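Local coordinates for protein octaprenyl-diphosphate synthase (Roseobacter denitrificans, PDB 4JXN) that probably makes octaprenyl diphosphate, the side-chain precursor of isoprenoid quinones, by adding five isopentenyl diphosphate units to farnesyl diphosphate with magnesium as cofactor, at residues A[164-169]-A[264-269]; A[171-176]-A[246-251]; A[175-180]-A[213-218]; A[209-214]-A[303-308]. All blocks are in the same frame, centred on the assembly; numbering follows the deposited sequence.

Contact 1 (A[164-169]-A[264-269]); sequences QNLATT and FWVRTI
The contact sets the loop between helix 139-162 and helix 170-196 against helix 259-270, and L166 carries it by pushing its branched end onto W265, V266 and I269. Its CG lies anti to the carbonyl carbon (chi1 -51°), which sends both methyls to the helix. CD1 settles on the backbone at the W265-V266 peptide, 3.5 Å from V266 N. The same methyl touches W265 CB at 3.8 Å. CD2 takes the other branch and meets I269 CG2 at 3.9 Å. I269 CG2 also reaches the loop backbone, 3.8 Å from Q164 CA. L166 sits on a type I beta turn from N165 to T168. The turn is braced twice: T168 OG1 donates to N165 O at 2.6 Å, and A167 N donates to N165 OD1 at 3.1 Å, an Asx turn. Past the contact, the W265 side chain packs on helix 248-254. The L166 backbone N is hydrogen-bonded to E270 OE2, just beyond the helical segment. The side-chain contacts between the segments are apolar, and one leucine methyl also rests on a peptide N. The largest share falls to L166, which the turn bonds and the bond to E270 probably keep in place.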
loop_
_atom_site.group_PDB
_atom_site.type_symbol
_atom_site.label_atom_id
_atom_site.label_comp_id
_atom_site.label_asym_id
_atom_site.label_seq_id
_atom_site.Cartn_x
_atom_site.Cartn_y
_atom_site.Cartn_z
ATOM N N GLN A 164 10.203 22.722 -2.108
ATOM C CA GLN A 164 9.813 24.035 -2.628
ATOM C C GLN A 164 9.299 24.939 -1.510
ATOM O O GLN A 164 8.365 25.715 -1.719
ATOM C CB GLN A 164 8.760 23.897 -3.742
ATOM C CG GLN A 164 9.119 22.866 -4.809
ATOM C CD GLN A 164 7.969 21.942 -5.166
ATOM O OE1 GLN A 164 6.850 22.387 -5.415
ATOM N NE2 GLN A 164 8.246 20.642 -5.196
ATOM N N ASN A 165 9.920 24.845 -0.332
ATOM C CA ASN A 165 9.483 25.601 0.851
ATOM C C ASN A 165 10.648 26.068 1.734
ATOM O O ASN A 165 11.045 25.379 2.683
ATOM C CB ASN A 165 8.496 24.756 1.668
ATOM C CG ASN A 165 7.816 25.547 2.776
ATOM O OD1 ASN A 165 8.471 26.182 3.610
ATOM N ND2 ASN A 165 6.487 25.504 2.794
ATOM N N LEU A 166 11.146 27.272 1.458
ATOM C CA LEU A 166 12.358 27.797 2.107
ATOM C C LEU A 166 12.239 28.028 3.625
ATOM O O LEU A 166 13.191 28.502 4.259
ATOM C CB LEU A 166 12.804 29.111 1.436
ATOM C CG LEU A 166 12.957 29.159 -0.091
ATOM C CD1 LEU A 166 13.417 30.542 -0.525
ATOM C CD2 LEU A 166 13.904 28.089 -0.619
ATOM N N ALA A 167 11.082 27.714 4.204
ATOM C CA ALA A 167 10.915 27.768 5.654
ATOM C C ALA A 167 11.524 26.528 6.341
ATOM O O ALA A 167 11.809 26.558 7.543
ATOM C CB ALA A 167 9.440 27.903 6.006
ATOM N N THR A 168 11.717 25.456 5.568
ATOM C CA THR A 168 12.278 24.184 6.053
ATOM C C THR A 168 13.628 24.307 6.775
ATOM O O THR A 168 14.634 24.676 6.167
ATOM C CB THR A 168 12.486 23.201 4.881
ATOM O OG1 THR A 168 11.307 23.147 4.065
ATOM C CG2 THR A 168 12.828 21.805 5.391
ATOM N N THR A 169 13.647 23.978 8.067
ATOM C CA THR A 169 14.899 23.856 8.813
ATOM C C THR A 169 15.572 22.524 8.492
ATOM O O THR A 169 14.993 21.665 7.823
ATOM C CB THR A 169 14.675 23.937 10.338
ATOM O OG1 THR A 169 13.613 23.051 10.721
ATOM C CG2 THR A 169 14.335 25.359 10.756
ATOM N N PHE A 264 17.216 35.130 -5.062
ATOM C CA PHE A 264 17.627 34.034 -5.928
ATOM C C PHE A 264 17.005 32.694 -5.479
ATOM O O PHE A 264 16.568 31.912 -6.315
ATOM C CB PHE A 264 19.154 33.911 -5.954
ATOM C CG PHE A 264 19.648 32.765 -6.794
ATOM C CD1 PHE A 264 19.723 32.893 -8.174
ATOM C CD2 PHE A 264 20.018 31.562 -6.214
ATOM C CE1 PHE A 264 20.166 31.846 -8.959
ATOM C CE2 PHE A 264 20.461 30.511 -6.989
ATOM C CZ PHE A 264 20.534 30.652 -8.367
ATOM N N TRP A 265 16.980 32.418 -4.174
ATOM C CA TRP A 265 16.398 31.158 -3.679
ATOM C C TRP A 265 14.884 31.146 -3.836
ATOM O O TRP A 265 14.316 30.174 -4.324
ATOM C CB TRP A 265 16.770 30.899 -2.217
ATOM C CG TRP A 265 18.230 30.644 -2.024
ATOM C CD1 TRP A 265 19.084 31.342 -1.232
ATOM C CD2 TRP A 265 19.014 29.630 -2.658
ATOM N NE1 TRP A 265 20.350 30.845 -1.339
ATOM C CE2 TRP A 265 20.332 29.775 -2.192
ATOM C CE3 TRP A 265 18.731 28.621 -3.586
ATOM C CZ2 TRP A 265 21.378 28.951 -2.623
ATOM C CZ3 TRP A 265 19.758 27.801 -4.002
ATOM C CH2 TRP A 265 21.070 27.970 -3.517
ATOM N N VAL A 266 14.248 32.240 -3.427
ATOM C CA VAL A 266 12.799 32.440 -3.598
ATOM C C VAL A 266 12.338 32.186 -5.035
ATOM O O VAL A 266 11.243 31.674 -5.266
ATOM C CB VAL A 266 12.401 33.882 -3.202
ATOM C CG1 VAL A 266 10.951 34.173 -3.571
ATOM C CG2 VAL A 266 12.650 34.131 -1.712
ATOM N N ARG A 267 13.196 32.531 -5.990
ATOM C CA ARG A 267 12.866 32.494 -7.412
ATOM C C ARG A 267 13.030 31.126 -8.080
ATOM O O ARG A 267 12.183 30.716 -8.877
ATOM C CB ARG A 267 13.741 33.525 -8.149
ATOM C CG ARG A 267 13.595 33.545 -9.668
ATOM C CD ARG A 267 14.243 34.785 -10.290
ATOM N NE ARG A 267 15.710 34.777 -10.232
ATOM C CZ ARG A 267 16.504 34.010 -10.989
ATOM N NH1 ARG A 267 17.824 34.085 -10.848
ATOM N NH2 ARG A 267 16.000 33.156 -11.879
ATOM N N THR A 268 14.141 30.451 -7.798
ATOM C CA THR A 268 14.512 29.204 -8.491
ATOM C C THR A 268 13.931 27.939 -7.836
ATOM O O THR A 268 14.021 26.838 -8.398
ATOM C CB THR A 268 16.047 29.051 -8.547
ATOM O OG1 THR A 268 16.595 29.229 -7.232
ATOM C CG2 THR A 268 16.666 30.082 -9.481
ATOM N N ILE A 269 13.355 28.116 -6.648
ATOM C CA ILE A 269 12.825 27.027 -5.832
ATOM C C ILE A 269 11.320 27.226 -5.643
ATOM O O ILE A 269 10.524 26.394 -6.081
ATOM C CB ILE A 269 13.528 26.970 -4.449
ATOM C CG1 ILE A 269 15.052 26.849 -4.607
ATOM C CG2 ILE A 269 12.982 25.827 -3.603
ATOM C CD1 ILE A 269 15.520 25.616 -5.353
#

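Contact 2 (A[171-176]-A[246-251])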
loop_
_atom_site.group_PDB
_atom_site.type_symbol
_atom_site.label_atom_id
_atom_site.label_comp_id
_atom_site.label_asym_id
_atom_site.label_seq_id
_atom_site.Cartn_x
_atom_site.Cartn_y
_atom_site.Cartn_z
ATOM N N GLU A 171 16.340 20.469 10.899
ATOM C CA GLU A 171 15.640 19.560 11.802
ATOM C C GLU A 171 14.405 18.960 11.126
ATOM O O GLU A 171 14.050 17.819 11.389
ATOM C CB GLU A 171 15.247 20.278 13.091
ATOM C CG GLU A 171 14.791 19.339 14.201
ATOM C CD GLU A 171 14.071 20.067 15.319
ATOM O OE1 GLU A 171 12.822 19.996 15.371
ATOM O OE2 GLU A 171 14.754 20.723 16.133
ATOM N N VAL A 172 13.766 19.732 10.250
ATOM C CA VAL A 172 12.624 19.256 9.475
ATOM C C VAL A 172 13.045 18.350 8.326
ATOM O O VAL A 172 12.297 17.451 7.927
ATOM C CB VAL A 172 11.819 20.440 8.894
ATOM C CG1 VAL A 172 10.768 19.957 7.896
ATOM C CG2 VAL A 172 11.169 21.241 10.014
ATOM N N TYR A 173 14.220 18.607 7.763
ATOM C CA TYR A 173 14.742 17.748 6.700
ATOM C C TYR A 173 15.099 16.357 7.252
ATOM O O TYR A 173 14.869 15.339 6.585
ATOM C CB TYR A 173 15.957 18.394 6.011
ATOM C CG TYR A 173 16.502 17.562 4.868
ATOM C CD1 TYR A 173 15.685 17.213 3.792
ATOM C CD2 TYR A 173 17.818 17.089 4.880
ATOM C CE1 TYR A 173 16.161 16.428 2.752
ATOM C CE2 TYR A 173 18.304 16.301 3.839
ATOM C CZ TYR A 173 17.471 15.973 2.777
ATOM O OH TYR A 173 17.934 15.184 1.734
ATOM N N LEU A 174 15.655 16.320 8.465
ATOM C CA LEU A 174 16.009 15.047 9.130
ATOM C C LEU A 174 14.796 14.125 9.285
ATOM O O LEU A 174 14.913 12.914 9.095
ATOM C CB LEU A 174 16.680 15.308 10.486
ATOM C CG LEU A 174 18.207 15.532 10.515
ATOM C CD1 LEU A 174 18.790 16.090 9.215
ATOM C CD2 LEU A 174 18.599 16.413 11.701
ATOM N N GLN A 175 13.638 14.715 9.587
ATOM C CA GLN A 175 12.357 13.993 9.612
ATOM C C GLN A 175 12.023 13.433 8.247
ATOM O O GLN A 175 11.609 12.286 8.123
ATOM C CB GLN A 175 11.217 14.908 10.064
ATOM C CG GLN A 175 11.334 15.384 11.505
ATOM C CD GLN A 175 10.341 16.478 11.857
ATOM O OE1 GLN A 175 9.734 17.105 10.983
ATOM N NE2 GLN A 175 10.171 16.715 13.151
ATOM N N VAL A 176 12.229 14.238 7.215
ATOM C CA VAL A 176 11.983 13.779 5.847
ATOM C C VAL A 176 12.894 12.600 5.510
ATOM O O VAL A 176 12.477 11.627 4.887
ATOM C CB VAL A 176 12.206 14.915 4.815
ATOM C CG1 VAL A 176 12.059 14.399 3.387
ATOM C CG2 VAL A 176 11.248 16.077 5.065
ATOM N N LEU A 246 14.533 20.386 -1.367
ATOM C CA LEU A 246 15.454 20.975 -0.388
ATOM C C LEU A 246 16.375 19.946 0.277
ATOM O O LEU A 246 16.080 19.399 1.340
ATOM C CB LEU A 246 14.700 21.802 0.659
ATOM C CG LEU A 246 14.164 23.150 0.162
ATOM C CD1 LEU A 246 13.605 23.944 1.333
ATOM C CD2 LEU A 246 15.226 23.967 -0.568
ATOM N N THR A 247 17.487 19.700 -0.407
ATOM C CA THR A 247 18.634 18.946 0.079
ATOM C C THR A 247 19.309 19.704 1.242
ATOM O O THR A 247 19.086 20.906 1.428
ATOM C CB THR A 247 19.623 18.787 -1.097
ATOM O OG1 THR A 247 18.890 18.589 -2.309
ATOM C CG2 THR A 247 20.510 17.635 -0.923
ATOM N N MET A 248 20.123 19.012 2.034
ATOM C CA MET A 248 20.786 19.658 3.171
ATOM C C MET A 248 21.730 20.792 2.755
ATOM O O MET A 248 21.729 21.851 3.384
ATOM C CB MET A 248 21.554 18.642 4.018
ATOM C CG MET A 248 22.173 19.245 5.275
ATOM S SD MET A 248 22.862 18.026 6.414
ATOM C CE MET A 248 21.371 17.461 7.239
ATOM N N PRO A 249 22.568 20.567 1.729
ATOM C CA PRO A 249 23.419 21.671 1.247
ATOM C C PRO A 249 22.637 22.945 0.904
ATOM O O PRO A 249 23.113 24.062 1.164
ATOM C CB PRO A 249 24.047 21.099 -0.023
ATOM C CG PRO A 249 23.978 19.620 0.143
ATOM C CD PRO A 249 22.687 19.390 0.859
ATOM N N LEU A 250 21.435 22.776 0.352
ATOM C CA LEU A 250 20.572 23.917 0.022
ATOM C C LEU A 250 20.006 24.574 1.261
ATOM O O LEU A 250 19.894 25.797 1.325
ATOM C CB LEU A 250 19.448 23.501 -0.930
ATOM C CG LEU A 250 19.943 22.992 -2.290
ATOM C CD1 LEU A 250 18.824 22.286 -3.042
ATOM C CD2 LEU A 250 20.513 24.127 -3.129
ATOM N N ILE A 251 19.664 23.769 2.258
ATOM C CA ILE A 251 19.124 24.313 3.497
ATOM C C ILE A 251 20.157 25.163 4.211
ATOM O O ILE A 251 19.856 26.245 4.750
ATOM C CB ILE A 251 18.668 23.185 4.456
ATOM C CG1 ILE A 251 17.435 22.481 3.897
ATOM C CG2 ILE A 251 18.351 23.738 5.844
ATOM C CD1 ILE A 251 17.165 21.134 4.526
#
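Helix 170-196 here meets the start of helix 248-254, with Y173 laid across the L246-T247-M248 backbone. Segment 246-251 follows the second aspartate-rich motif in the chain. The Y173 CG is anti to the backbone N (chi1 -178°), and the ring reaches across to the turn that leads into the helix. One ring face lies over T247 C. L246 O approaches the ring obliquely, 3.3 Å from Y173 CE1. M248 N is 3.7 Å from Y173 CE2, also at a slant. The M248 side chain crosses the tyrosine at about a right angle, with M248 CB 4.0 Å from Y173 CE2. It then bends at its last torsion (chi3 -80°), and its methyl CE comes to 3.5 Å from L174 CD1. I251, one turn into the helix, points its CD1 at the root of the tyrosine; that methyl is only 3.3 Å from Y173 CB, a tight fit. T247 holds the N-cap position, though its hydroxyl makes no capping bond. M248 also packs on T295 and V298 of helix 291-309. Here an aromatic side chain of one helix packs on the N-terminal turn of another, within the all-helical isoprenoid synthase fold of this family.

Contact 3 (A[175-180]-A[213-218]); sequences QVVRGK and LGIAFQ
I215, V177 and Q218 bury most of the surface where two core helices of the isoprenoid synthase fold cross. The helix segments 175-180 and 213-218 run at 105° to each other, their axes 9.4 Å apart. V177 points toward the second helix and straddles I215 and Q218. Its CG1 lies 3.8 Å from I215 CA. Its other methyl, CG2, is 4.0 Å from Q218 CG. The Q218 chain leaves with CG anti to the backbone N (chi1 180°) and then bends, which brings its methylene carbons against the V177 methyls at a slant and carries the amide past them. Both ends of that amide are satisfied outside the two segments: OE1 is hydrogen-bonded to T181 OG1, and NE2 to D222 OD1. K180 NZ stands 3.6 Å from Q218 OE1, too far to count as a bond. D222 lies in the second aspartate-rich motif, which in relatives binds magnesium with the substrate diphosphate; Q218 is therefore probably a second-shell residue. A leucine in place of Q218 could still cover V177 but would probably leave T181 and D222 without their amide partner. At the other end of the interface, R178 forms a salt bridge with D211 through NE. The I215 methyl CD1 lies over one face of the R178 guanidinium, 3.5 Å from NH1.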
loop_
_atom_site.group_PDB
_atom_site.type_symbol
_atom_site.label_atom_id
_atom_site.label_comp_id
_atom_site.label_asym_id
_atom_site.label_seq_id
_atom_site.Cartn_x
_atom_site.Cartn_y
_atom_site.Cartn_z
ATOM N N GLN A 175 13.638 14.715 9.587
ATOM C CA GLN A 175 12.357 13.993 9.612
ATOM C C GLN A 175 12.023 13.433 8.247
ATOM O O GLN A 175 11.609 12.286 8.123
ATOM C CB GLN A 175 11.217 14.908 10.064
ATOM C CG GLN A 175 11.334 15.384 11.505
ATOM C CD GLN A 175 10.341 16.478 11.857
ATOM O OE1 GLN A 175 9.734 17.105 10.983
ATOM N NE2 GLN A 175 10.171 16.715 13.151
ATOM N N VAL A 176 12.229 14.238 7.215
ATOM C CA VAL A 176 11.983 13.779 5.847
ATOM C C VAL A 176 12.894 12.600 5.510
ATOM O O VAL A 176 12.477 11.627 4.887
ATOM C CB VAL A 176 12.206 14.915 4.815
ATOM C CG1 VAL A 176 12.059 14.399 3.387
ATOM C CG2 VAL A 176 11.248 16.077 5.065
ATOM N N VAL A 177 14.148 12.713 5.931
ATOM C CA VAL A 177 15.165 11.701 5.673
ATOM C C VAL A 177 14.826 10.378 6.357
ATOM O O VAL A 177 14.934 9.308 5.740
ATOM C CB VAL A 177 16.547 12.210 6.145
ATOM C CG1 VAL A 177 17.551 11.076 6.242
ATOM C CG2 VAL A 177 17.044 13.299 5.198
ATOM N N ARG A 178 14.425 10.458 7.627
ATOM C CA ARG A 178 13.988 9.275 8.359
ATOM C C ARG A 178 12.870 8.561 7.612
ATOM O O ARG A 178 12.974 7.374 7.299
ATOM C CB ARG A 178 13.529 9.651 9.758
ATOM C CG ARG A 178 14.652 10.189 10.638
ATOM C CD ARG A 178 14.512 9.696 12.059
ATOM N NE ARG A 178 15.759 9.772 12.804
ATOM C CZ ARG A 178 16.281 10.890 13.302
ATOM N NH1 ARG A 178 17.420 10.823 13.978
ATOM N NH2 ARG A 178 15.688 12.070 13.128
ATOM N N GLY A 179 11.816 9.300 7.294
ATOM C CA GLY A 179 10.696 8.731 6.563
ATOM C C GLY A 179 11.131 8.108 5.254
ATOM O O GLY A 179 11.047 6.894 5.068
ATOM N N LYS A 180 11.625 8.942 4.351
ATOM C CA LYS A 180 11.953 8.488 3.011
ATOM C C LYS A 180 13.054 7.423 3.007
ATOM O O LYS A 180 13.033 6.531 2.155
ATOM C CB LYS A 180 12.342 9.677 2.115
ATOM C CG LYS A 180 13.772 10.171 2.288
ATOM C CD LYS A 180 14.004 11.553 1.691
ATOM C CE LYS A 180 13.731 11.615 0.192
ATOM N NZ LYS A 180 14.387 10.525 -0.588
ATOM N N LEU A 213 22.848 5.014 9.989
ATOM C CA LEU A 213 23.365 4.588 8.686
ATOM C C LEU A 213 22.488 5.077 7.541
ATOM O O LEU A 213 22.998 5.387 6.469
ATOM C CB LEU A 213 23.480 3.061 8.597
ATOM C CG LEU A 213 24.161 2.463 7.352
ATOM C CD1 LEU A 213 25.665 2.723 7.373
ATOM C CD2 LEU A 213 23.875 0.971 7.219
ATOM N N GLY A 214 21.178 5.104 7.757
ATOM C CA GLY A 214 20.239 5.535 6.725
ATOM C C GLY A 214 20.336 7.028 6.482
ATOM O O GLY A 214 20.282 7.495 5.332
ATOM N N ILE A 215 20.487 7.774 7.579
ATOM C CA ILE A 215 20.667 9.218 7.515
ATOM C C ILE A 215 21.958 9.539 6.768
ATOM O O ILE A 215 21.957 10.380 5.866
ATOM C CB ILE A 215 20.644 9.876 8.921
ATOM C CG1 ILE A 215 19.273 9.687 9.585
ATOM C CG2 ILE A 215 20.904 11.374 8.812
ATOM C CD1 ILE A 215 19.255 9.967 11.078
ATOM N N ALA A 216 23.048 8.855 7.125
ATOM C CA ALA A 216 24.330 9.060 6.434
ATOM C C ALA A 216 24.171 8.732 4.971
ATOM O O ALA A 216 24.549 9.532 4.122
ATOM C CB ALA A 216 25.440 8.223 7.041
ATOM N N PHE A 217 23.608 7.557 4.688
ATOM C CA PHE A 217 23.371 7.107 3.312
ATOM C C PHE A 217 22.726 8.189 2.417
ATOM O O PHE A 217 23.153 8.398 1.281
ATOM C CB PHE A 217 22.478 5.869 3.344
ATOM C CG PHE A 217 22.285 5.213 2.011
ATOM C CD1 PHE A 217 23.160 4.229 1.572
ATOM C CD2 PHE A 217 21.208 5.566 1.197
ATOM C CE1 PHE A 217 22.968 3.611 0.346
ATOM C CE2 PHE A 217 21.014 4.956 -0.033
ATOM C CZ PHE A 217 21.894 3.975 -0.460
ATOM N N GLN A 218 21.692 8.848 2.952
ATOM C CA GLN A 218 20.898 9.835 2.223
ATOM C C GLN A 218 21.618 11.164 2.118
ATOM O O GLN A 218 21.482 11.860 1.115
ATOM C CB GLN A 218 19.561 10.078 2.937
ATOM C CG GLN A 218 18.649 11.098 2.277
ATOM C CD GLN A 218 18.301 10.709 0.861
ATOM O OE1 GLN A 218 17.675 9.682 0.636
ATOM N NE2 GLN A 218 18.719 11.520 -0.104
#

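Contact 4 (A[209-214]-A[303-308]); sequences YGDALG and AARAKA
R305 NH1 holds two oxygens: it donates to D211 OD2 across the contact and is hydrogen-bonded to Q302 OE1 on its own helix. The bond to D211 OD2 is 3.0 Å long, with an N-H...O angle of 162°, and forms a salt bridge. The carboxylate oxygen lies close to the guanidinium plane, but the arginine meets it from above the carboxylate plane. R305 gets there by a bend at chi3 (75°), which folds its end over A212. The A212 methyl sits against one guanidinium face, with CB 3.2 Å from NH1. Two more salt bridges widen the network, R305 NH2 with E208 and D211 OD1 with R178. An alanine in place of R305 would probably cost D211 and E208 their salt bridges to it and uncover the A212 methyl. Beside the salt bridge the packing is close and mostly apolar. A306 CB reaches A212 CB at 4.0 Å and Y209 CD1 at 3.8 Å. The edge of the Y209 ring meets A306 O, which is 3.4 Å from CD1. Y209 OH goes on to a hydrogen bond with L322 O. The small alanines let the axes of the two segments come within 7.7 Å, at 165° between their directions. This is a tight, nearly antiparallel helix pair, in keeping with the helical bundle of polyprenyl synthases.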
loop_
_atom_site.group_PDB
_atom_site.type_symbol
_atom_site.label_atom_id
_atom_site.label_comp_id
_atom_site.label_asym_id
_atom_site.label_seq_id
_atom_site.Cartn_x
_atom_site.Cartn_y
_atom_site.Cartn_z
ATOM N N TYR A 209 21.891 1.882 14.975
ATOM C CA TYR A 209 22.780 1.643 13.830
ATOM C C TYR A 209 22.108 1.936 12.484
ATOM O O TYR A 209 22.653 2.666 11.666
ATOM C CB TYR A 209 23.265 0.213 13.812
ATOM C CG TYR A 209 24.112 -0.107 12.616
ATOM C CD1 TYR A 209 25.442 0.252 12.576
ATOM C CD2 TYR A 209 23.575 -0.749 11.511
ATOM C CE1 TYR A 209 26.226 -0.013 11.468
ATOM C CE2 TYR A 209 24.350 -1.020 10.398
ATOM C CZ TYR A 209 25.681 -0.651 10.381
ATOM O OH TYR A 209 26.474 -0.943 9.286
ATOM N N GLY A 210 20.938 1.349 12.263
ATOM C CA GLY A 210 20.251 1.467 10.997
ATOM C C GLY A 210 19.733 2.875 10.745
ATOM O O GLY A 210 19.723 3.347 9.618
ATOM N N ASP A 211 19.298 3.552 11.797
ATOM C CA ASP A 211 18.812 4.918 11.660
ATOM C C ASP A 211 19.964 5.827 11.245
ATOM O O ASP A 211 19.886 6.539 10.238
ATOM C CB ASP A 211 18.160 5.392 12.968
ATOM C CG ASP A 211 17.751 6.862 12.929
ATOM O OD1 ASP A 211 16.821 7.238 12.178
ATOM O OD2 ASP A 211 18.359 7.651 13.678
ATOM N N ALA A 212 21.058 5.770 11.993
ATOM C CA ALA A 212 22.194 6.631 11.688
ATOM C C ALA A 212 22.769 6.304 10.322
ATOM O O ALA A 212 23.128 7.210 9.584
ATOM C CB ALA A 212 23.258 6.518 12.751
ATOM N N LEU A 213 22.848 5.014 9.989
ATOM C CA LEU A 213 23.365 4.588 8.686
ATOM C C LEU A 213 22.488 5.077 7.541
ATOM O O LEU A 213 22.998 5.387 6.469
ATOM C CB LEU A 213 23.480 3.061 8.597
ATOM C CG LEU A 213 24.161 2.463 7.352
ATOM C CD1 LEU A 213 25.665 2.723 7.373
ATOM C CD2 LEU A 213 23.875 0.971 7.219
ATOM N N GLY A 214 21.178 5.104 7.757
ATOM C CA GLY A 214 20.239 5.535 6.725
ATOM C C GLY A 214 20.336 7.028 6.482
ATOM O O GLY A 214 20.282 7.495 5.332
ATOM N N ALA A 303 27.621 8.553 10.405
ATOM C CA ALA A 303 28.324 7.292 10.166
ATOM C C ALA A 303 29.157 6.838 11.376
ATOM O O ALA A 303 29.260 5.645 11.657
ATOM C CB ALA A 303 29.199 7.406 8.939
ATOM N N ALA A 304 29.757 7.778 12.094
ATOM C CA ALA A 304 30.490 7.415 13.315
ATOM C C ALA A 304 29.508 6.999 14.404
ATOM O O ALA A 304 29.788 6.094 15.191
ATOM C CB ALA A 304 31.358 8.566 13.785
ATOM N N ARG A 305 28.355 7.664 14.424
ATOM C CA ARG A 305 27.272 7.336 15.345
ATOM C C ARG A 305 26.772 5.920 15.127
ATOM O O ARG A 305 26.519 5.199 16.089
ATOM C CB ARG A 305 26.116 8.322 15.200
ATOM C CG ARG A 305 25.037 8.173 16.258
ATOM C CD ARG A 305 24.038 9.308 16.240
ATOM N NE ARG A 305 23.093 9.242 15.125
ATOM C CZ ARG A 305 21.925 8.594 15.136
ATOM N NH1 ARG A 305 21.158 8.625 14.055
ATOM N NH2 ARG A 305 21.512 7.909 16.201
ATOM N N ALA A 306 26.640 5.523 13.866
ATOM C CA ALA A 306 26.243 4.159 13.540
ATOM C C ALA A 306 27.205 3.179 14.191
ATOM O O ALA A 306 26.793 2.284 14.931
ATOM C CB ALA A 306 26.216 3.944 12.037
ATOM N N LYS A 307 28.495 3.356 13.946
ATOM C CA LYS A 307 29.490 2.434 14.467
ATOM C C LYS A 307 29.517 2.396 15.984
ATOM O O LYS A 307 29.643 1.338 16.576
ATOM C CB LYS A 307 30.875 2.790 13.944
ATOM C CG LYS A 307 30.920 3.068 12.459
ATOM C CD LYS A 307 32.135 3.896 12.111
ATOM C CE LYS A 307 33.374 3.035 12.048
ATOM N NZ LYS A 307 34.576 3.839 11.710
ATOM N N ALA A 308 29.406 3.552 16.616
ATOM C CA ALA A 308 29.373 3.603 18.075
ATOM C C ALA A 308 28.167 2.868 18.636
ATOM O O ALA A 308 28.248 2.269 19.693
ATOM C CB ALA A 308 29.371 5.039 18.570
#

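Overall arrangement
The chain first gives contact 1 its loop, 164-169. Helix 170-196 follows and supplies the first segments of contacts 2 and 3, which share Q175 and V176. Contact 3 closes the shortest loop, on helix 200-224. Contact 2 closes round it at 246-251, and contact 1 closes round both on helix 259-270. Contact 4 starts on helix 200-224, sharing L213 and G214 with contact 3, and ends on helix 291-309, so it crosses contacts 1 and 2. Contacts 1 and 2 touch, L246 among the residues involved. Contacts 3 and 4 touch through a salt bridge between their segments. Together they run from the peripheral loop to the helical core.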